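Macrophage migration inhibitory factor-like protein (Entamoeba histolytica, PDB 6CUQ) is of unknown function but belongs to the macrophage migration inhibitory factor family, small alpha/beta proteins that associate as trimers. Local coordinates at residues K25-H30 / E92-I97; L36-G41 / S84-K89; K71-L76 / N112-D117; G78-L83 / L104-M109. All coordinates share one frame; numbering follows the deposited sequence.

Contact 1. Residues K25-H30 / E92-I97; sequences KKEIAH and EQKAGI
A salt bridge over a small apolar patch joins the two helices that pack on the sheet of this MIF-fold subunit: residues 25-30 belong to helix 22-40, and residues 92-95 are the last turn of helix 80-95. Lys94 is the residue of the second helix that makes both halves of the contact. Its chain bends at chi2 (-76°), which carries the ammonium group across helix 22-40 to Glu27, whose own chain stays extended beyond CG; the two side chains cross at about a right angle. Lys94 NZ lies 2.9 Å from Glu27 OE1 and donates a hydrogen bond to it, arriving from above the carboxylate plane, 40° out of it. The aliphatic part of the lysine follows closely, with Lys94 CE 3.7 Å from Glu27 CB. Nearer the backbone, Lys94 CB rests 3.9 Å from Ile28 CG1, the two side chains sliding past each other in opposite directions. Ile28 also touches Ile14 and Leu16 of strand 11-16 and Val51 of strand 48-53, which ties the patch to the sheet. The helix of Lys94 ends at once: Gly96 leaves helical geometry with positive phi, its N still bonded to Glu92 O. Further along helix 22-40, His30 ND1 bonds to Gly60 O of the second subunit. Chemically the contact is graded, with methylenes against isoleucine on the buried side and opposite charges paired where both residues are partly exposed, so that the lysine probably remains protonated and the glutamate ionised.

Contact 2. Residues L36-G41 / S84-K89; sequences LSEVIG and SDRYCK
Tyr87 sets its hydroxyl end against the branched end of Leu36, with Leu36 CD2 4.2 Å from Tyr87 CZ and lying at the ring edge, near the ring plane. Tyr87 OH comes closer still to Leu36 CG, a tight approach whose exact value is doubtful. The two side chains cross at about a right angle. The polar end of the tyrosine has its partner one turn earlier on the opposing helix, where Tyr87 OH and Ser32 OG share a hydrogen bond, so a buried hydroxyl is satisfied within an apolar setting. On the outer side of the same helix pair, Arg86 reaches Glu38. The bend at chi3 (67°) turns its guanidinium toward the carboxylate, and the two planes are nearly coplanar, 15° apart. Arg86 NH1 donates a nearly straight bond of 2.7 Å to Glu38 OE1, an end-on salt bridge that uses one nitrogen and one oxygen. Val39 packs beside it: Val39 CG2 is 3.9 Å from Arg86 CD, at the edge of the guanidinium near its plane. The segments run antiparallel at 159°, their axes 11.3 Å apart, a separation bridged by long side chains. Helices 22-40 and 80-95 thus lie side by side on one face of the sheet, where Tyr87 reaches Ala12 and Ile14 of strand 11-16, Ile68 and Ile70 of strand 66-72, and Leu104 of strand 102-108, while Asp85 turns to His118 of the third subunit.

Contact 3. Residues K71-L76 / N112-D117; sequences KSISGL and NNWGYD
Trp114 inserts its indole between its own short strand and the end of strand 66-72, at a subunit interface of the MIF-fold trimer. In the first shell, Ile73 lies along Trp114 CB, CG, CD2 and CE3: Ile73 CD1 is 3.6 Å from Trp114 CB, and Ile73 CG1 is 3.7 Å from Trp114 CE3, placed 3.4 Å above the ring plane and offset toward the rim. The far side of the six-membered ring meets backbone instead. Trp114 CZ3 stands 3.7 Å from Ser72 CA, and Lys71 O approaches the ring edge, near its plane. The indole can extend this far because CG is anti to the backbone N (chi1 -162°), sending the ring away from strand 114-116 and toward the neighbouring segment. The receiving backbone is placed in the sheet by backbone hydrogen bonds of Lys71 with His11 and of Ser72 with Thr107 and Met109, and Ile73 O is bonded to His8 ND1. Around the tryptophan, Met9 and Met109 of the same chain add packing. The second subunit completes the surroundings: its Tyr103 meets Trp114 edge-to-face, and residues 114-116 pair antiparallel with one of its strands, so the sheet continues across the interface. Lys71 NZ is hydrogen-bonded to Asn105 OD1 of that subunit. The turn after strand 66-72 adds a bond of its own, in which Ser72 OG donates to Ser74 O at 2.8 Å from above the carbonyl plane, 52° out of it.

Contact 4. Residues G78-L83 / L104-M109; sequences GKQEGL and LNFTEM
The first turn of helix 80-95 lies over strand 102-108, with the Gln80 and Phe106 CA atoms 7.2 Å apart and those of Leu83 and Leu104 9.2 Å apart. Phe106 is the residue in the middle, its ring projecting from the strand against the first turn of the helix. Gln80 CB sits above one face, over its centre, in a CH-pi contact 3.9 Å from the Phe106 centroid and 13° off the ring normal. Gln80 CG follows along the same chain, 3.8 Å from Phe106 CG, before the glutamine bends at chi2 (98°) and its amide turns away, its plane almost perpendicular to the ring. The amide is engaged beyond the contact: Gln80 NE2 bonds to Asn113 OD1 of the third subunit, and Gln80 OE1 takes a weak bond from Gly78 N. Leu83 packs obliquely on the ring, with Leu83 CB and Leu83 CD1 each 3.9 Å from Phe106 CE1. Helix backbone approaches as well, since Phe106 CZ is 3.7 Å from Gln80 O, an oxygen hydrogen-bonded to Ser84 OG. On the strand, Asn105 ND2 bonds to its neighbour Leu104 O at 2.7 Å. The packing of Gln80 and Leu83 on Phe106 joins helix 80-95 to strand 102-108 of the beta-alpha-beta unit that strand 66-72 begins. Strand 102-108 lies beside strand 66-72, Leu83 leans on Ile35 and Val39 of helix 22-40, and Leu104 and Asn105 pair antiparallel with a strand of the third subunit, carrying the sheet into the trimer.

In the fold
Contacts 1 and 2 join the same two helices, 22-40 and 80-95, at centres 13 Å apart, contact 2 lying between the segments of contact 1 along the chain. Contact 4 uses the start of helix 80-95 and packs it on strand 102-108, its centre 9 Å from that of contact 2, which it touches through Val39 with Leu83. Contact 3 is at the far end, about 25 Å from contact 1 between centres, and meets contact 4 where strands 66-72 and 102-108 are neighbours. The series thus runs from the helix pair through the sheet to strand 114-116 near the C-terminus; contacts 1 and 3 touch the second subunit, contact 2 and chiefly contact 4 the third, linking subunit core and trimer assembly.

Contact 1. Residues K25-H30 / E92-I97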
# COMPACT_ATOMS: atom_id res chain seq x y z
N LYS B 25 -13.98 10.80 5.21
CA LYS B 25 -13.28 9.59 4.77
C LYS B 25 -14.26 8.49 4.37
O LYS B 25 -14.04 7.79 3.37
CB LYS B 25 -12.36 9.10 5.88
CG LYS B 25 -11.12 9.90 6.02
CD LYS B 25 -10.35 9.52 7.28
CE LYS B 25 -9.51 10.72 7.79
NZ LYS B 25 -8.57 10.36 8.89
N LYS B 26 -15.34 8.31 5.14
CA LYS B 26 -16.35 7.35 4.74
C LYS B 26 -16.96 7.75 3.40
O LYS B 26 -17.15 6.90 2.52
CB LYS B 26 -17.44 7.21 5.81
CG LYS B 26 -16.95 6.70 7.16
CD LYS B 26 -18.15 6.45 8.07
CE LYS B 26 -17.77 6.28 9.54
NZ LYS B 26 -17.75 7.62 10.24
N GLU B 27 -17.23 9.04 3.21
CA GLU B 27 -17.82 9.47 1.95
C GLU B 27 -16.87 9.21 0.79
O GLU B 27 -17.30 8.82 -0.30
CB GLU B 27 -18.18 10.95 2.03
CG GLU B 27 -19.41 11.26 2.87
CD GLU B 27 -19.57 12.76 3.08
OE1 GLU B 27 -18.99 13.54 2.30
OE2 GLU B 27 -20.27 13.16 4.04
N ILE B 28 -15.57 9.39 1.03
CA ILE B 28 -14.56 9.10 0.01
C ILE B 28 -14.57 7.61 -0.33
O ILE B 28 -14.60 7.22 -1.50
CB ILE B 28 -13.17 9.57 0.49
CG1 ILE B 28 -13.09 11.10 0.44
CG2 ILE B 28 -12.06 8.91 -0.32
CD1 ILE B 28 -11.83 11.68 1.08
N ALA B 29 -14.56 6.75 0.70
CA ALA B 29 -14.61 5.30 0.44
C ALA B 29 -15.86 4.92 -0.33
O ALA B 29 -15.81 4.13 -1.27
CB ALA B 29 -14.55 4.52 1.76
N HIS B 30 -17.01 5.47 0.08
CA HIS B 30 -18.28 5.19 -0.59
C HIS B 30 -18.24 5.62 -2.06
O HIS B 30 -18.52 4.82 -2.97
CB HIS B 30 -19.40 5.90 0.16
CG HIS B 30 -20.74 5.78 -0.51
ND1 HIS B 30 -21.42 4.59 -0.61
CD2 HIS B 30 -21.52 6.71 -1.12
CE1 HIS B 30 -22.56 4.79 -1.25
NE2 HIS B 30 -22.65 6.07 -1.57
N GLU B 92 -10.50 16.34 -4.68
CA GLU B 92 -10.61 17.79 -4.67
C GLU B 92 -11.90 18.25 -3.99
O GLU B 92 -11.89 19.17 -3.17
CB GLU B 92 -10.52 18.33 -6.10
CG GLU B 92 -10.31 19.82 -6.19
CD GLU B 92 -11.57 20.61 -5.89
OE1 GLU B 92 -12.66 20.18 -6.34
OE2 GLU B 92 -11.47 21.64 -5.19
N GLN B 93 -13.03 17.61 -4.31
CA GLN B 93 -14.30 18.08 -3.79
C GLN B 93 -14.39 17.83 -2.28
O GLN B 93 -14.90 18.69 -1.54
CB GLN B 93 -15.47 17.39 -4.49
CG GLN B 93 -16.79 17.55 -3.73
CD GLN B 93 -17.77 16.41 -3.97
OE1 GLN B 93 -17.83 15.85 -5.06
NE2 GLN B 93 -18.53 16.07 -2.93
N LYS B 94 -13.91 16.68 -1.81
CA LYS B 94 -14.08 16.29 -0.41
C LYS B 94 -12.91 16.70 0.48
O LYS B 94 -13.11 16.93 1.68
CB LYS B 94 -14.27 14.78 -0.29
CG LYS B 94 -15.42 14.17 -1.10
CD LYS B 94 -16.79 14.42 -0.48
CE LYS B 94 -17.80 13.30 -0.85
NZ LYS B 94 -19.19 13.70 -0.57
N ALA B 95 -11.69 16.81 -0.05
CA ALA B 95 -10.52 17.05 0.79
C ALA B 95 -9.67 18.23 0.34
O ALA B 95 -8.63 18.50 0.96
CB ALA B 95 -9.64 15.79 0.87
N GLY B 96 -10.04 18.91 -0.74
CA GLY B 96 -9.31 20.07 -1.21
C GLY B 96 -7.93 19.78 -1.74
O GLY B 96 -7.09 20.69 -1.78
N ILE B 97 -7.68 18.55 -2.17
CA ILE B 97 -6.37 18.16 -2.69
C ILE B 97 -6.32 18.50 -4.17
O ILE B 97 -7.25 18.21 -4.93
CB ILE B 97 -6.12 16.66 -2.44
CG1 ILE B 97 -6.29 16.34 -0.94
CG2 ILE B 97 -4.75 16.27 -2.93
CD1 ILE B 97 -6.07 14.88 -0.59

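Contact 2. Residues L36-G41 / S84-K89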
# COMPACT_ATOMS: atom_id res chain seq x y z
N LEU B 36 -15.46 3.05 -9.01
CA LEU B 36 -14.92 1.79 -9.50
C LEU B 36 -15.98 1.00 -10.24
O LEU B 36 -15.76 0.53 -11.36
CB LEU B 36 -14.39 0.98 -8.31
CG LEU B 36 -13.11 1.52 -7.68
CD1 LEU B 36 -12.75 0.74 -6.44
CD2 LEU B 36 -11.95 1.45 -8.68
N SER B 37 -17.17 0.87 -9.64
CA SER B 37 -18.23 0.07 -10.24
C SER B 37 -18.73 0.70 -11.54
O SER B 37 -18.96 -0.02 -12.52
CB SER B 37 -19.38 -0.10 -9.23
OG SER B 37 -20.65 0.09 -9.83
N GLU B 38 -18.88 2.02 -11.57
CA GLU B 38 -19.43 2.66 -12.76
C GLU B 38 -18.43 2.64 -13.91
O GLU B 38 -18.81 2.46 -15.07
CB GLU B 38 -19.87 4.09 -12.43
CG GLU B 38 -21.05 4.14 -11.46
CD GLU B 38 -21.26 5.51 -10.83
OE1 GLU B 38 -20.59 6.47 -11.24
OE2 GLU B 38 -22.10 5.60 -9.91
N VAL B 39 -17.15 2.83 -13.61
CA VAL B 39 -16.15 2.94 -14.68
C VAL B 39 -15.59 1.57 -15.08
O VAL B 39 -15.53 1.24 -16.27
CB VAL B 39 -15.02 3.90 -14.23
CG1 VAL B 39 -13.90 3.92 -15.27
CG2 VAL B 39 -15.58 5.30 -13.97
N ILE B 40 -15.22 0.71 -14.13
CA ILE B 40 -14.74 -0.61 -14.51
C ILE B 40 -15.89 -1.53 -14.93
O ILE B 40 -15.67 -2.52 -15.65
CB ILE B 40 -13.89 -1.21 -13.38
CG1 ILE B 40 -12.65 -0.37 -13.19
CG2 ILE B 40 -13.46 -2.63 -13.69
CD1 ILE B 40 -11.72 -0.92 -12.17
N GLY B 41 -17.13 -1.21 -14.55
CA GLY B 41 -18.29 -1.89 -15.10
C GLY B 41 -18.76 -3.14 -14.40
O GLY B 41 -19.51 -3.91 -15.00
N SER B 84 -8.62 8.35 -13.41
CA SER B 84 -7.82 9.45 -12.87
C SER B 84 -8.66 10.71 -12.72
O SER B 84 -8.56 11.42 -11.71
CB SER B 84 -6.60 9.70 -13.76
OG SER B 84 -5.91 8.50 -14.01
N ASP B 85 -9.50 11.01 -13.72
CA ASP B 85 -10.31 12.22 -13.66
C ASP B 85 -11.33 12.16 -12.51
O ASP B 85 -11.49 13.14 -11.78
CB ASP B 85 -11.01 12.44 -15.00
CG ASP B 85 -11.90 13.66 -15.00
OD1 ASP B 85 -13.12 13.52 -15.24
OD2 ASP B 85 -11.39 14.76 -14.72
N ARG B 86 -11.99 11.01 -12.32
CA ARG B 86 -13.03 10.94 -11.30
C ARG B 86 -12.45 10.96 -9.89
O ARG B 86 -13.03 11.58 -8.99
CB ARG B 86 -13.91 9.71 -11.54
CG ARG B 86 -14.69 9.83 -12.84
CD ARG B 86 -15.98 9.06 -12.83
NE ARG B 86 -16.95 9.62 -11.90
CZ ARG B 86 -18.03 8.96 -11.49
NH1 ARG B 86 -18.26 7.73 -11.93
NH2 ARG B 86 -18.87 9.52 -10.63
N TYR B 87 -11.34 10.25 -9.66
CA TYR B 87 -10.72 10.28 -8.33
C TYR B 87 -10.15 11.65 -8.00
O TYR B 87 -10.20 12.08 -6.84
CB TYR B 87 -9.62 9.22 -8.24
CG TYR B 87 -10.14 7.85 -7.89
CD1 TYR B 87 -10.64 7.60 -6.63
CD2 TYR B 87 -10.11 6.81 -8.82
CE1 TYR B 87 -11.11 6.36 -6.28
CE2 TYR B 87 -10.58 5.56 -8.49
CZ TYR B 87 -11.09 5.34 -7.22
OH TYR B 87 -11.56 4.11 -6.86
N CYS B 88 -9.55 12.33 -8.98
CA CYS B 88 -9.02 13.66 -8.72
C CYS B 88 -10.14 14.65 -8.43
O CYS B 88 -10.01 15.51 -7.55
CB CYS B 88 -8.15 14.13 -9.89
SG CYS B 88 -6.54 13.28 -9.98
N LYS B 89 -11.27 14.51 -9.13
CA LYS B 89 -12.42 15.37 -8.84
C LYS B 89 -12.99 15.05 -7.47
O LYS B 89 -13.41 15.96 -6.74
CB LYS B 89 -13.48 15.22 -9.92

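Contact 3. Residues K71-L76 / N112-D117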
# COMPACT_ATOMS: atom_id res chain seq x y z
N LYS B 71 -6.28 -1.59 -8.16
CA LYS B 71 -5.92 -2.95 -8.51
C LYS B 71 -7.17 -3.75 -8.84
O LYS B 71 -8.24 -3.51 -8.26
CB LYS B 71 -5.12 -3.62 -7.37
CG LYS B 71 -3.71 -3.05 -7.20
CD LYS B 71 -2.97 -3.78 -6.10
CE LYS B 71 -1.54 -4.05 -6.48
NZ LYS B 71 -0.90 -5.03 -5.56
N SER B 72 -7.06 -4.65 -9.81
CA SER B 72 -8.19 -5.47 -10.21
C SER B 72 -7.70 -6.67 -11.01
O SER B 72 -6.53 -6.75 -11.39
CB SER B 72 -9.19 -4.68 -11.05
OG SER B 72 -8.61 -4.32 -12.28
N ILE B 73 -8.62 -7.60 -11.28
CA ILE B 73 -8.33 -8.75 -12.15
C ILE B 73 -8.74 -8.32 -13.56
O ILE B 73 -9.82 -8.64 -14.06
CB ILE B 73 -9.04 -10.02 -11.69
CG1 ILE B 73 -8.74 -10.31 -10.22
CG2 ILE B 73 -8.64 -11.22 -12.54
CD1 ILE B 73 -9.39 -11.61 -9.73
N SER B 74 -7.86 -7.55 -14.21
CA SER B 74 -8.14 -6.95 -15.52
C SER B 74 -9.31 -5.97 -15.46
O SER B 74 -9.88 -5.74 -14.38
CB SER B 74 -8.42 -8.05 -16.57
OG SER B 74 -8.29 -7.57 -17.89
N GLY B 75 -9.69 -5.39 -16.60
CA GLY B 75 -10.70 -4.35 -16.64
C GLY B 75 -10.17 -2.94 -16.53
O GLY B 75 -10.98 -2.00 -16.46
N LEU B 76 -8.86 -2.75 -16.51
CA LEU B 76 -8.27 -1.42 -16.38
C LEU B 76 -7.83 -0.81 -17.71
O LEU B 76 -7.93 0.41 -17.87
CB LEU B 76 -7.06 -1.47 -15.44
CG LEU B 76 -7.39 -1.91 -14.02
CD1 LEU B 76 -6.15 -2.01 -13.14
CD2 LEU B 76 -8.43 -0.99 -13.40
N ASN B 112 -5.09 -16.16 -9.92
CA ASN B 112 -4.38 -16.98 -8.93
C ASN B 112 -3.69 -16.12 -7.86
O ASN B 112 -3.38 -16.63 -6.78
CB ASN B 112 -3.37 -17.93 -9.59
CG ASN B 112 -2.30 -17.21 -10.40
OD1 ASN B 112 -2.56 -16.19 -11.02
ND2 ASN B 112 -1.09 -17.76 -10.39
N ASN B 113 -3.37 -14.86 -8.16
CA ASN B 113 -2.84 -13.94 -7.17
C ASN B 113 -3.91 -13.04 -6.58
O ASN B 113 -3.59 -11.92 -6.15
CB ASN B 113 -1.72 -13.08 -7.77
CG ASN B 113 -0.61 -13.90 -8.36
OD1 ASN B 113 -0.23 -14.93 -7.80
ND2 ASN B 113 -0.11 -13.47 -9.50
N TRP B 114 -5.15 -13.50 -6.50
CA TRP B 114 -6.23 -12.72 -5.89
C TRP B 114 -6.98 -13.59 -4.89
O TRP B 114 -7.58 -14.60 -5.27
CB TRP B 114 -7.20 -12.17 -6.94
CG TRP B 114 -8.03 -11.04 -6.37
CD1 TRP B 114 -9.08 -11.15 -5.50
CD2 TRP B 114 -7.83 -9.64 -6.60
NE1 TRP B 114 -9.55 -9.89 -5.18
CE2 TRP B 114 -8.81 -8.95 -5.85
CE3 TRP B 114 -6.92 -8.91 -7.37
CZ2 TRP B 114 -8.91 -7.56 -5.85
CZ3 TRP B 114 -7.02 -7.51 -7.37
CH2 TRP B 114 -8.00 -6.86 -6.61
N GLY B 115 -6.95 -13.19 -3.62
CA GLY B 115 -7.59 -13.94 -2.55
C GLY B 115 -8.90 -13.30 -2.11
O GLY B 115 -9.05 -12.08 -2.12
N TYR B 116 -9.86 -14.15 -1.72
CA TYR B 116 -11.16 -13.64 -1.28
C TYR B 116 -11.95 -14.72 -0.56
O TYR B 116 -12.21 -15.79 -1.12
CB TYR B 116 -11.94 -13.12 -2.50
CG TYR B 116 -13.38 -12.72 -2.22
CD1 TYR B 116 -13.66 -11.55 -1.52
CD2 TYR B 116 -14.44 -13.52 -2.63
CE1 TYR B 116 -14.97 -11.17 -1.26
CE2 TYR B 116 -15.76 -13.16 -2.37
CZ TYR B 116 -16.02 -11.98 -1.68
OH TYR B 116 -17.32 -11.58 -1.40
N ASP B 117 -12.37 -14.43 0.68
CA ASP B 117 -13.23 -15.33 1.44
C ASP B 117 -12.64 -16.74 1.50
O ASP B 117 -13.24 -17.72 1.05
CB ASP B 117 -14.64 -15.36 0.84
CG ASP B 117 -15.68 -15.88 1.81
OD1 ASP B 117 -15.37 -16.04 3.01
OD2 ASP B 117 -16.80 -16.17 1.35

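Contact 4. Residues G78-L83 / L104-M109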
# COMPACT_ATOMS: atom_id res chain seq x y z
N GLY B 78 -7.47 1.02 -20.80
CA GLY B 78 -8.32 1.98 -21.45
C GLY B 78 -9.19 2.80 -20.52
O GLY B 78 -9.71 3.84 -20.93
N LYS B 79 -9.38 2.33 -19.30
CA LYS B 79 -10.20 3.02 -18.31
C LYS B 79 -9.38 3.91 -17.38
O LYS B 79 -9.97 4.62 -16.56
CB LYS B 79 -11.01 1.99 -17.51
N GLN B 80 -8.04 3.90 -17.49
CA GLN B 80 -7.21 4.63 -16.53
C GLN B 80 -7.46 6.13 -16.56
O GLN B 80 -7.43 6.79 -15.52
CB GLN B 80 -5.72 4.34 -16.77
CG GLN B 80 -5.37 2.88 -16.80
CD GLN B 80 -5.28 2.34 -18.20
OE1 GLN B 80 -6.15 2.60 -19.03
NE2 GLN B 80 -4.23 1.58 -18.48
N GLU B 81 -7.64 6.71 -17.75
CA GLU B 81 -7.85 8.15 -17.81
C GLU B 81 -9.14 8.55 -17.08
O GLU B 81 -9.14 9.46 -16.25
CB GLU B 81 -7.87 8.63 -19.25
CG GLU B 81 -8.08 10.12 -19.30
CD GLU B 81 -7.37 10.77 -20.46
OE1 GLU B 81 -6.98 10.05 -21.40
OE2 GLU B 81 -7.15 12.00 -20.39
N GLY B 82 -10.24 7.87 -17.39
CA GLY B 82 -11.49 8.18 -16.72
C GLY B 82 -11.40 8.01 -15.22
O GLY B 82 -11.97 8.79 -14.45
N LEU B 83 -10.68 6.98 -14.78
CA LEU B 83 -10.50 6.78 -13.35
C LEU B 83 -9.68 7.91 -12.73
O LEU B 83 -10.00 8.38 -11.63
CB LEU B 83 -9.87 5.43 -13.08
CG LEU B 83 -10.81 4.24 -13.19
CD1 LEU B 83 -10.00 2.97 -13.21
CD2 LEU B 83 -11.75 4.22 -11.99
N LEU B 104 -1.63 8.27 -9.05
CA LEU B 104 -2.38 7.03 -9.11
C LEU B 104 -1.55 5.95 -9.78
O LEU B 104 -0.68 6.23 -10.62
CB LEU B 104 -3.68 7.21 -9.86
CG LEU B 104 -4.69 8.19 -9.28
CD1 LEU B 104 -4.53 9.57 -9.92
CD2 LEU B 104 -6.11 7.65 -9.49
N ASN B 105 -1.84 4.70 -9.40
CA ASN B 105 -1.23 3.52 -9.98
C ASN B 105 -2.32 2.52 -10.35
O ASN B 105 -3.29 2.35 -9.61
CB ASN B 105 -0.23 2.88 -9.01
CG ASN B 105 1.19 3.39 -9.22
OD1 ASN B 105 2.15 2.81 -8.70
ND2 ASN B 105 1.33 4.47 -9.99
N PHE B 106 -2.14 1.85 -11.48
CA PHE B 106 -3.09 0.87 -11.98
C PHE B 106 -2.36 -0.45 -12.21
O PHE B 106 -1.31 -0.48 -12.87
CB PHE B 106 -3.75 1.35 -13.26
CG PHE B 106 -4.40 2.68 -13.12
CD1 PHE B 106 -5.70 2.78 -12.63
CD2 PHE B 106 -3.71 3.84 -13.43
CE1 PHE B 106 -6.30 4.02 -12.49
CE2 PHE B 106 -4.30 5.08 -13.27
CZ PHE B 106 -5.60 5.16 -12.80
N THR B 107 -2.92 -1.52 -11.67
CA THR B 107 -2.26 -2.82 -11.67
C THR B 107 -3.30 -3.90 -11.91
O THR B 107 -4.25 -4.04 -11.13
CB THR B 107 -1.52 -3.04 -10.34
OG1 THR B 107 -0.67 -1.92 -10.07
CG2 THR B 107 -0.67 -4.29 -10.41
N GLU B 108 -3.13 -4.65 -12.98
CA GLU B 108 -3.98 -5.80 -13.27
C GLU B 108 -3.34 -7.07 -12.72
O GLU B 108 -2.18 -7.36 -13.03
CB GLU B 108 -4.23 -5.92 -14.77
CG GLU B 108 -5.03 -4.78 -15.38
CD GLU B 108 -5.43 -5.04 -16.83
OE1 GLU B 108 -4.88 -5.98 -17.44
OE2 GLU B 108 -6.29 -4.30 -17.37
N MET B 109 -4.10 -7.83 -11.96
CA MET B 109 -3.62 -9.04 -11.30
C MET B 109 -4.24 -10.27 -11.92
O MET B 109 -5.41 -10.25 -12.33
CB MET B 109 -3.94 -9.01 -9.80
CG MET B 109 -3.58 -7.73 -9.07
SD MET B 109 -1.83 -7.65 -8.66
CE MET B 109 -1.60 -9.21 -7.80